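Side-chain contacts in probable adenylyl-sulfate kinase (Aeropyrum pernix, PDB 2YVU), which catalyses the ATP-dependent 3'-phosphorylation of adenosine 5'-phosphosulfate to 3'-phosphoadenylyl sulfate, the activated form of sulfate, and thereby releases ADP: residues A[16-21]-A[27-32]; A[35-40]-A[87-92]; A[66-71]-A[96-101]. One frame throughout, in Å; residues are numbered along the deposited sequence.

Contact 1 of 3, residues A[16-21]-A[27-32]; sequences VWLTGL and TTIATR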
loop_
_atom_site.group_PDB
_atom_site.type_symbol
_atom_site.label_atom_id
_atom_site.label_comp_id
_atom_site.label_asym_id
_atom_site.label_seq_id
_atom_site.Cartn_x
_atom_site.Cartn_y
_atom_site.Cartn_z
ATOM N N VAL A 16 -8.091 -3.352 11.597
ATOM C CA VAL A 16 -8.347 -4.519 12.410
ATOM C C VAL A 16 -7.186 -5.448 12.074
ATOM O O VAL A 16 -7.046 -5.889 10.924
ATOM C CB VAL A 16 -9.686 -5.193 12.033
ATOM C CG1 VAL A 16 -9.893 -6.418 12.899
ATOM C CG2 VAL A 16 -10.815 -4.210 12.162
ATOM N N TRP A 17 -6.351 -5.725 13.070
ATOM C CA TRP A 17 -5.169 -6.560 12.896
ATOM C C TRP A 17 -5.309 -7.953 13.499
ATOM O O TRP A 17 -5.203 -8.125 14.728
ATOM C CB TRP A 17 -3.960 -5.851 13.504
ATOM C CG TRP A 17 -2.646 -6.475 13.141
ATOM C CD1 TRP A 17 -2.021 -7.518 13.781
ATOM C CD2 TRP A 17 -1.853 -6.177 11.991
ATOM N NE1 TRP A 17 -0.886 -7.889 13.088
ATOM C CE2 TRP A 17 -0.766 -7.089 11.980
ATOM C CE3 TRP A 17 -1.953 -5.228 10.958
ATOM C CZ2 TRP A 17 0.196 -7.091 10.974
ATOM C CZ3 TRP A 17 -0.995 -5.231 9.965
ATOM C CH2 TRP A 17 0.069 -6.158 9.977
ATOM N N LEU A 18 -5.540 -8.966 12.657
ATOM C CA LEU A 18 -5.690 -10.301 13.220
ATOM C C LEU A 18 -4.319 -10.941 13.409
ATOM O O LEU A 18 -3.530 -11.032 12.468
ATOM C CB LEU A 18 -6.552 -11.167 12.310
ATOM C CG LEU A 18 -7.908 -10.576 11.888
ATOM C CD1 LEU A 18 -8.445 -11.350 10.696
ATOM C CD2 LEU A 18 -8.891 -10.621 13.032
ATOM N N THR A 19 -4.024 -11.386 14.623
ATOM C CA THR A 19 -2.744 -12.026 14.859
ATOM C C THR A 19 -2.995 -13.410 15.464
ATOM O O THR A 19 -3.879 -13.593 16.316
ATOM C CB THR A 19 -1.835 -11.170 15.799
ATOM O OG1 THR A 19 -0.626 -11.879 16.082
ATOM C CG2 THR A 19 -2.544 -10.867 17.107
ATOM N N GLY A 20 -2.222 -14.385 14.998
ATOM C CA GLY A 20 -2.369 -15.738 15.469
ATOM C C GLY A 20 -1.511 -16.666 14.632
ATOM O O GLY A 20 -0.919 -16.241 13.645
ATOM N N LEU A 21 -1.450 -17.930 15.029
ATOM C CA LEU A 21 -0.648 -18.920 14.335
ATOM C C LEU A 21 -1.203 -19.266 12.971
ATOM O O LEU A 21 -2.407 -19.154 12.732
ATOM C CB LEU A 21 -0.565 -20.214 15.170
ATOM C CG LEU A 21 0.240 -20.217 16.475
ATOM C CD1 LEU A 21 -0.002 -21.528 17.224
ATOM C CD2 LEU A 21 1.718 -20.030 16.176
ATOM N N THR A 27 -7.575 -15.783 8.357
ATOM C CA THR A 27 -8.085 -15.345 7.065
ATOM C C THR A 27 -9.561 -15.636 6.825
ATOM O O THR A 27 -10.254 -14.830 6.217
ATOM C CB THR A 27 -7.219 -15.906 5.917
ATOM O OG1 THR A 27 -5.861 -15.471 6.103
ATOM C CG2 THR A 27 -7.712 -15.383 4.575
ATOM N N THR A 28 -10.055 -16.773 7.293
ATOM C CA THR A 28 -11.485 -17.059 7.141
ATOM C C THR A 28 -12.277 -15.975 7.897
ATOM O O THR A 28 -13.272 -15.433 7.393
ATOM C CB THR A 28 -11.874 -18.386 7.782
ATOM O OG1 THR A 28 -10.920 -19.387 7.434
ATOM C CG2 THR A 28 -13.256 -18.802 7.300
ATOM N N ILE A 29 -11.844 -15.686 9.124
ATOM C CA ILE A 29 -12.507 -14.664 9.933
ATOM C C ILE A 29 -12.461 -13.304 9.226
ATOM O O ILE A 29 -13.484 -12.612 9.129
ATOM C CB ILE A 29 -11.846 -14.533 11.332
ATOM C CG1 ILE A 29 -12.150 -15.798 12.153
ATOM C CG2 ILE A 29 -12.336 -13.243 12.041
ATOM C CD1 ILE A 29 -11.402 -15.867 13.480
ATOM N N ALA A 30 -11.287 -12.924 8.728
ATOM C CA ALA A 30 -11.146 -11.638 8.025
ATOM C C ALA A 30 -12.126 -11.501 6.843
ATOM O O ALA A 30 -12.800 -10.494 6.682
ATOM C CB ALA A 30 -9.726 -11.495 7.502
ATOM N N THR A 31 -12.197 -12.531 6.022
ATOM C CA THR A 31 -13.055 -12.507 4.843
ATOM C C THR A 31 -14.552 -12.479 5.142
ATOM O O THR A 31 -15.321 -11.809 4.454
ATOM C CB THR A 31 -12.725 -13.715 3.935
ATOM O OG1 THR A 31 -11.365 -13.601 3.488
ATOM C CG2 THR A 31 -13.638 -13.733 2.727
ATOM N N ARG A 32 -14.966 -13.230 6.150
ATOM C CA ARG A 32 -16.366 -13.258 6.527
ATOM C C ARG A 32 -16.732 -11.924 7.143
ATOM O O ARG A 32 -17.810 -11.382 6.867
ATOM C CB ARG A 32 -16.617 -14.436 7.470
ATOM C CG ARG A 32 -16.401 -15.758 6.719
ATOM C CD ARG A 32 -16.395 -17.000 7.586
ATOM N NE ARG A 32 -17.663 -17.248 8.257
ATOM C CZ ARG A 32 -18.317 -18.407 8.208
ATOM N NH1 ARG A 32 -17.828 -19.424 7.510
ATOM N NH2 ARG A 32 -19.447 -18.558 8.883
#
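Leu18 leaves strand 16-19 and points toward helix 27-32, where Ala30 and Ile29 receive it. Its CB and CG form a stem that touches neither residue: CG is still 4.8 Å from Ala30 CB. With chi1 at -52°, CG lies beside the backbone N and opposite the carbonyl carbon, and the fork opens towards the helix. The two methyls then part company. CD1 presses on Ala30 CB at 3.4 Å, tighter than ordinary van der Waals contact, and also lies 3.8 Å from Ala30 N. CD2 turns to Ile29 and approaches its CG2 more loosely, at 4.4 Å. A single methyl at position 30 suits such a close approach, while branched Leu18 can meet two helix residues at once. Within the helix, Thr27 O takes both Thr31 N (3.0 Å) and Thr31 OG1 (3.2 Å), one from each side of the carbonyl plane, giving the threonine hydroxyl a partner. The loop between the segments belongs to the P-loop, whose residues Gly20 to Thr27 probably bind ATP. Ile117 of strand 114-120 flanks Leu18, and Leu177 of helix 170-184 packs on Ile29, so the contact lies between helix 26-39 and the central sheet, with helix 170-184 beside it.

Contact 2 of 3, residues A[35-40]-A[87-92]; sequences DLLQKE and IVICSF
Lys39 NZ donates to Asp35 OD2 at 3.0 Å on the side of helix 35-39 away from strand 87-91, while Leu37, between them in sequence, faces the strand and touches Ile87 and Ile89. The salt bridge joins residues one helical turn apart; the ammonium group approaches on the syn side of the carboxylate, 23° out of its plane, and the long lysine chain is extended to reach it. Charged residues suit this outer surface as apolar ones suit the inner.

There the contact is carried by methyl groups. Leu37 CD1 meets Ile87 CG2 at 4.1 Å and Ile89 CD1 at 4.2 Å, and since those two methyls are themselves 4.5 Å apart, the leucine tip rests across both. The isoleucines engage it differently. Ile87 offers its short branch, CG2 being anti to the backbone N, and its side chain runs at about a right angle to that of Leu37. Ile89 instead extends its longer branch, with chi2 at 161° carrying CD1 out to the leucine at an oblique angle. Alternation along the strand brings both onto the same face of the sheet, and beta-branched residues favour the extended backbone. Val44 of the neighbouring strand touches both Leu37 and Ile89, while Val88, on the other face, meets Ala78 and Leu81 of helix 64-82. A parallel sheet sandwiched by helices in this way, with strand order 2-3-1-4-5, is the three-layer alpha/beta fold of P-loop kinases.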
loop_
_atom_site.group_PDB
_atom_site.type_symbol
_atom_site.label_atom_id
_atom_site.label_comp_id
_atom_site.label_asym_id
_atom_site.label_seq_id
_atom_site.Cartn_x
_atom_site.Cartn_y
_atom_site.Cartn_z
ATOM N N ASP A 35 -17.021 -9.487 4.284
ATOM C CA ASP A 35 -18.259 -9.661 3.523
ATOM C C ASP A 35 -19.422 -8.945 4.228
ATOM O O ASP A 35 -20.221 -8.265 3.587
ATOM C CB ASP A 35 -18.581 -11.150 3.372
ATOM C CG ASP A 35 -19.635 -11.409 2.316
ATOM O OD1 ASP A 35 -19.461 -10.900 1.189
ATOM O OD2 ASP A 35 -20.631 -12.118 2.601
ATOM N N LEU A 36 -19.508 -9.091 5.551
ATOM C CA LEU A 36 -20.572 -8.452 6.331
ATOM C C LEU A 36 -20.609 -6.927 6.214
ATOM O O LEU A 36 -21.666 -6.322 6.007
ATOM C CB LEU A 36 -20.431 -8.811 7.815
ATOM C CG LEU A 36 -20.683 -10.243 8.312
ATOM C CD1 LEU A 36 -20.460 -10.291 9.830
ATOM C CD2 LEU A 36 -22.104 -10.687 7.986
ATOM N N LEU A 37 -19.453 -6.303 6.377
ATOM C CA LEU A 37 -19.354 -4.856 6.313
ATOM C C LEU A 37 -19.575 -4.308 4.911
ATOM O O LEU A 37 -20.190 -3.266 4.746
ATOM C CB LEU A 37 -17.987 -4.414 6.837
ATOM C CG LEU A 37 -17.734 -4.823 8.279
ATOM C CD1 LEU A 37 -16.254 -4.721 8.574
ATOM C CD2 LEU A 37 -18.558 -3.918 9.225
ATOM N N GLN A 38 -19.048 -4.990 3.903
ATOM C CA GLN A 38 -19.242 -4.520 2.542
ATOM C C GLN A 38 -20.734 -4.564 2.231
ATOM O O GLN A 38 -21.302 -3.575 1.772
ATOM C CB GLN A 38 -18.439 -5.375 1.552
ATOM C CG GLN A 38 -16.928 -5.148 1.668
ATOM C CD GLN A 38 -16.099 -6.040 0.740
ATOM O OE1 GLN A 38 -16.509 -7.145 0.389
ATOM N NE2 GLN A 38 -14.913 -5.565 0.366
ATOM N N LYS A 39 -21.379 -5.693 2.510
ATOM C CA LYS A 39 -22.814 -5.796 2.256
ATOM C C LYS A 39 -23.582 -4.671 2.946
ATOM O O LYS A 39 -24.665 -4.302 2.512
ATOM C CB LYS A 39 -23.334 -7.168 2.684
ATOM C CG LYS A 39 -22.983 -8.264 1.684
ATOM C CD LYS A 39 -23.358 -9.645 2.211
ATOM C CE LYS A 39 -23.100 -10.742 1.179
ATOM N NZ LYS A 39 -23.473 -12.102 1.699
ATOM N N GLU A 40 -23.017 -4.109 4.009
ATOM C CA GLU A 40 -23.666 -2.996 4.700
ATOM C C GLU A 40 -23.267 -1.675 4.057
ATOM O O GLU A 40 -23.706 -0.613 4.483
ATOM C CB GLU A 40 -23.293 -2.971 6.185
ATOM C CG GLU A 40 -23.881 -4.120 6.976
ATOM C CD GLU A 40 -23.659 -3.983 8.474
ATOM O OE1 GLU A 40 -23.338 -2.872 8.942
ATOM O OE2 GLU A 40 -23.826 -4.991 9.188
ATOM N N ILE A 87 -12.099 0.660 6.067
ATOM C CA ILE A 87 -11.962 -0.271 7.177
ATOM C C ILE A 87 -10.951 -1.292 6.662
ATOM O O ILE A 87 -11.237 -2.031 5.716
ATOM C CB ILE A 87 -13.307 -0.970 7.495
ATOM C CG1 ILE A 87 -14.307 0.059 8.066
ATOM C CG2 ILE A 87 -13.069 -2.120 8.497
ATOM C CD1 ILE A 87 -15.714 -0.505 8.332
ATOM N N VAL A 88 -9.767 -1.324 7.267
ATOM C CA VAL A 88 -8.725 -2.230 6.801
ATOM C C VAL A 88 -8.595 -3.435 7.690
ATOM O O VAL A 88 -8.230 -3.307 8.856
ATOM C CB VAL A 88 -7.379 -1.535 6.766
ATOM C CG1 VAL A 88 -6.336 -2.415 5.993
ATOM C CG2 VAL A 88 -7.548 -0.162 6.129
ATOM N N ILE A 89 -8.919 -4.601 7.151
ATOM C CA ILE A 89 -8.817 -5.829 7.935
ATOM C C ILE A 89 -7.532 -6.544 7.529
ATOM O O ILE A 89 -7.344 -6.919 6.359
ATOM C CB ILE A 89 -10.060 -6.715 7.712
ATOM C CG1 ILE A 89 -11.320 -5.924 8.112
ATOM C CG2 ILE A 89 -9.970 -7.987 8.558
ATOM C CD1 ILE A 89 -12.616 -6.493 7.516
ATOM N N CYS A 90 -6.630 -6.713 8.491
ATOM C CA CYS A 90 -5.343 -7.340 8.210
ATOM C C CYS A 90 -5.147 -8.720 8.823
ATOM O O CYS A 90 -5.464 -8.942 9.990
ATOM C CB CYS A 90 -4.204 -6.438 8.693
ATOM S SG CYS A 90 -4.110 -4.849 7.928
ATOM N N SER A 91 -4.594 -9.634 8.033
ATOM C CA SER A 91 -4.322 -10.990 8.489
ATOM C C SER A 91 -2.919 -11.357 8.056
ATOM O O SER A 91 -2.684 -11.740 6.900
ATOM C CB SER A 91 -5.293 -11.994 7.876
ATOM O OG SER A 91 -4.926 -13.284 8.323
ATOM N N PHE A 92 -1.975 -11.242 8.976
ATOM C CA PHE A 92 -0.600 -11.533 8.631
ATOM C C PHE A 92 0.126 -12.409 9.625
ATOM O O PHE A 92 -0.352 -12.644 10.728
ATOM C CB PHE A 92 0.185 -10.228 8.478
ATOM C CG PHE A 92 -0.169 -9.461 7.254
ATOM C CD1 PHE A 92 -1.154 -8.486 7.294
ATOM C CD2 PHE A 92 0.450 -9.755 6.040
ATOM C CE1 PHE A 92 -1.527 -7.800 6.138
ATOM C CE2 PHE A 92 0.085 -9.076 4.873
ATOM C CZ PHE A 92 -0.905 -8.093 4.922
#

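Contact 3 of 3, residues A[66-71]-A[96-101]; sequences ERLRHL and YKQARN
Apolar contact centres on Ala99, whose CB lies 3.9 Å from Leu71 CD1 and 4.0 Å from Leu68 CD2. The two leucines, three residues apart in helix 66-71, come round to the same side, and the alanine methyl rests over the notch between their tips. Alanine suits this spot, where the partner helix presents two bulky side chains; the short axes pass 10.3 Å apart, their N-to-C directions inclined with a signed crossing angle of -26°. Leu71 is buried, whereas Leu68 stands near the margin and has a chi1 of -103°, well off a staggered value, perhaps an accompaniment of its reach to the alanine.

A mixed contact follows at this margin. Gln98 first runs anti to its backbone N and then bends at chi2, which brings the amide oxygen up to Leu68, the two side chains crossing at about a right angle. Gln98 OE1 is 4.0 Å from Leu68 CD2 and 4.2 Å from its CD1, so the carbonyl end of the amide leans on the leucine methyls in a van der Waals approach only. Glutamine suits this exposed margin because its polar end tolerates solvent.

The polar interactions lie off the leucine contact, and the chief one is that of buried Arg100, on the sheet side of helix 97-109. Tyr96 is the N-cap residue, and Tyr96 O accepts Arg100 N at 3.0 Å. The guanidinium of Arg100 has Lys97 CA over one face, offset towards the rim; Glu116 pairs with its NE, and the carbonyls of Ser94 and Glu154 take NH1 and NH2, so several bonds fix its orientation.

Helices 64-82 and 97-109 thus run side by side along one face of the sheet: Leu71 also packs on Val103 and on Trp17 of strand 14-19, and Leu68 on Met102.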
loop_
_atom_site.group_PDB
_atom_site.type_symbol
_atom_site.label_atom_id
_atom_site.label_comp_id
_atom_site.label_asym_id
_atom_site.label_seq_id
_atom_site.Cartn_x
_atom_site.Cartn_y
_atom_site.Cartn_z
ATOM N N GLU A 66 13.628 -8.884 7.259
ATOM C CA GLU A 66 12.879 -8.836 6.006
ATOM C C GLU A 66 11.382 -8.767 6.334
ATOM O O GLU A 66 10.642 -7.982 5.749
ATOM C CB GLU A 66 13.176 -10.096 5.189
ATOM C CG GLU A 66 12.744 -10.035 3.735
ATOM C CD GLU A 66 13.872 -9.621 2.809
ATOM O OE1 GLU A 66 14.887 -10.353 2.746
ATOM O OE2 GLU A 66 13.740 -8.570 2.144
ATOM N N ARG A 67 10.952 -9.593 7.284
ATOM C CA ARG A 67 9.560 -9.624 7.712
ATOM C C ARG A 67 9.139 -8.272 8.288
ATOM O O ARG A 67 8.022 -7.814 8.056
ATOM C CB ARG A 67 9.352 -10.719 8.763
ATOM C CG ARG A 67 9.463 -12.122 8.214
ATOM C CD ARG A 67 9.287 -13.167 9.315
ATOM N NE ARG A 67 9.446 -14.530 8.803
ATOM C CZ ARG A 67 8.536 -15.180 8.079
ATOM N NH1 ARG A 67 7.382 -14.601 7.771
ATOM N NH2 ARG A 67 8.782 -16.415 7.658
ATOM N N LEU A 68 10.035 -7.650 9.047
ATOM C CA LEU A 68 9.772 -6.348 9.649
ATOM C C LEU A 68 9.551 -5.296 8.574
ATOM O O LEU A 68 8.591 -4.521 8.639
ATOM C CB LEU A 68 10.947 -5.904 10.529
ATOM C CG LEU A 68 10.828 -6.014 12.049
ATOM C CD1 LEU A 68 12.078 -5.406 12.688
ATOM C CD2 LEU A 68 9.576 -5.285 12.537
ATOM N N ARG A 69 10.458 -5.244 7.602
ATOM C CA ARG A 69 10.322 -4.270 6.515
ATOM C C ARG A 69 8.934 -4.399 5.912
ATOM O O ARG A 69 8.281 -3.418 5.577
ATOM C CB ARG A 69 11.340 -4.539 5.407
ATOM C CG ARG A 69 12.561 -3.659 5.443
ATOM C CD ARG A 69 13.387 -3.813 4.170
ATOM N NE ARG A 69 14.448 -2.816 4.112
ATOM C CZ ARG A 69 15.457 -2.741 4.973
ATOM N NH1 ARG A 69 15.551 -3.611 5.970
ATOM N NH2 ARG A 69 16.375 -1.791 4.844
ATOM N N HIS A 70 8.506 -5.647 5.782
ATOM C CA HIS A 70 7.219 -5.998 5.200
ATOM C C HIS A 70 6.064 -5.497 6.045
ATOM O O HIS A 70 5.153 -4.845 5.536
ATOM C CB HIS A 70 7.205 -7.515 5.031
ATOM C CG HIS A 70 5.850 -8.124 4.944
ATOM N ND1 HIS A 70 5.010 -7.926 3.869
ATOM C CD2 HIS A 70 5.223 -9.006 5.757
ATOM C CE1 HIS A 70 3.927 -8.667 4.022
ATOM N NE2 HIS A 70 4.032 -9.331 5.160
ATOM N N LEU A 71 6.119 -5.779 7.341
ATOM C CA LEU A 71 5.076 -5.364 8.263
ATOM C C LEU A 71 4.963 -3.846 8.376
ATOM O O LEU A 71 3.862 -3.300 8.479
ATOM C CB LEU A 71 5.325 -5.995 9.641
ATOM C CG LEU A 71 5.175 -7.528 9.633
ATOM C CD1 LEU A 71 5.555 -8.108 10.997
ATOM C CD2 LEU A 71 3.724 -7.913 9.283
ATOM N N TYR A 96 5.851 -11.814 16.543
ATOM C CA TYR A 96 6.554 -10.994 17.533
ATOM C C TYR A 96 5.819 -9.735 18.003
ATOM O O TYR A 96 5.399 -8.902 17.197
ATOM C CB TYR A 96 7.931 -10.614 16.974
ATOM C CG TYR A 96 8.824 -11.809 16.711
ATOM C CD1 TYR A 96 9.462 -12.468 17.759
ATOM C CD2 TYR A 96 9.015 -12.295 15.416
ATOM C CE1 TYR A 96 10.275 -13.582 17.533
ATOM C CE2 TYR A 96 9.825 -13.411 15.178
ATOM C CZ TYR A 96 10.451 -14.048 16.246
ATOM O OH TYR A 96 11.253 -15.151 16.027
ATOM N N LYS A 97 5.665 -9.610 19.315
ATOM C CA LYS A 97 5.003 -8.463 19.915
ATOM C C LYS A 97 5.603 -7.143 19.453
ATOM O O LYS A 97 4.883 -6.231 19.071
ATOM C CB LYS A 97 5.086 -8.546 21.448
ATOM C CG LYS A 97 4.216 -9.637 22.052
ATOM C CD LYS A 97 4.318 -9.677 23.560
ATOM C CE LYS A 97 5.741 -9.980 24.006
ATOM N NZ LYS A 97 5.841 -9.987 25.484
ATOM N N GLN A 98 6.927 -7.045 19.508
ATOM C CA GLN A 98 7.624 -5.836 19.112
ATOM C C GLN A 98 7.224 -5.425 17.712
ATOM O O GLN A 98 6.942 -4.250 17.450
ATOM C CB GLN A 98 9.140 -6.066 19.175
ATOM C CG GLN A 98 10.013 -4.889 18.687
ATOM C CD GLN A 98 10.132 -4.805 17.157
ATOM O OE1 GLN A 98 10.318 -5.818 16.474
ATOM N NE2 GLN A 98 10.047 -3.587 16.622
ATOM N N ALA A 99 7.198 -6.402 16.811
ATOM C CA ALA A 99 6.830 -6.145 15.427
ATOM C C ALA A 99 5.406 -5.610 15.354
ATOM O O ALA A 99 5.137 -4.638 14.660
ATOM C CB ALA A 99 6.969 -7.433 14.610
ATOM N N ARG A 100 4.495 -6.245 16.081
ATOM C CA ARG A 100 3.109 -5.807 16.097
ATOM C C ARG A 100 2.951 -4.437 16.783
ATOM O O ARG A 100 2.072 -3.660 16.419
ATOM C CB ARG A 100 2.224 -6.860 16.789
ATOM C CG ARG A 100 2.166 -8.197 16.033
ATOM C CD ARG A 100 0.961 -9.044 16.448
ATOM N NE ARG A 100 0.912 -9.242 17.894
ATOM C CZ ARG A 100 1.599 -10.166 18.559
ATOM N NH1 ARG A 100 2.403 -11.016 17.914
ATOM N NH2 ARG A 100 1.495 -10.225 19.881
ATOM N N ASN A 101 3.805 -4.134 17.761
ATOM C CA ASN A 101 3.740 -2.836 18.442
ATOM C C ASN A 101 4.181 -1.725 17.489
ATOM O O ASN A 101 3.651 -0.619 17.513
ATOM C CB ASN A 101 4.627 -2.848 19.696
ATOM C CG ASN A 101 4.096 -3.788 20.767
ATOM O OD1 ASN A 101 4.734 -3.982 21.805
ATOM N ND2 ASN A 101 2.916 -4.381 20.519
#

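Overall arrangement
Contacts 1 and 2 share helix 26-39 and fasten successive parts of it to neighbouring strands; their centres are about 10 Å apart, and probable hydrogen bonds from Val16 O to Cys90 N (2.6 Å) and from Cys90 O to Leu18 N (2.7 Å) stitch the strands together. Contact 3 lies on the other face of the sheet, its centre about 17 Å from that of contact 1 and about 22 Å from that of contact 2, with Trp17 CZ2 reaching Leu71 CD2 at 4.0 Å. Ser94, the probable phosphoserine site, is next to contact 3, about 4 Å from Leu71 between side chains, and about 8 Å from Leu18 of contact 1; its OG is hydrogen-bonded to Trp17 NE1.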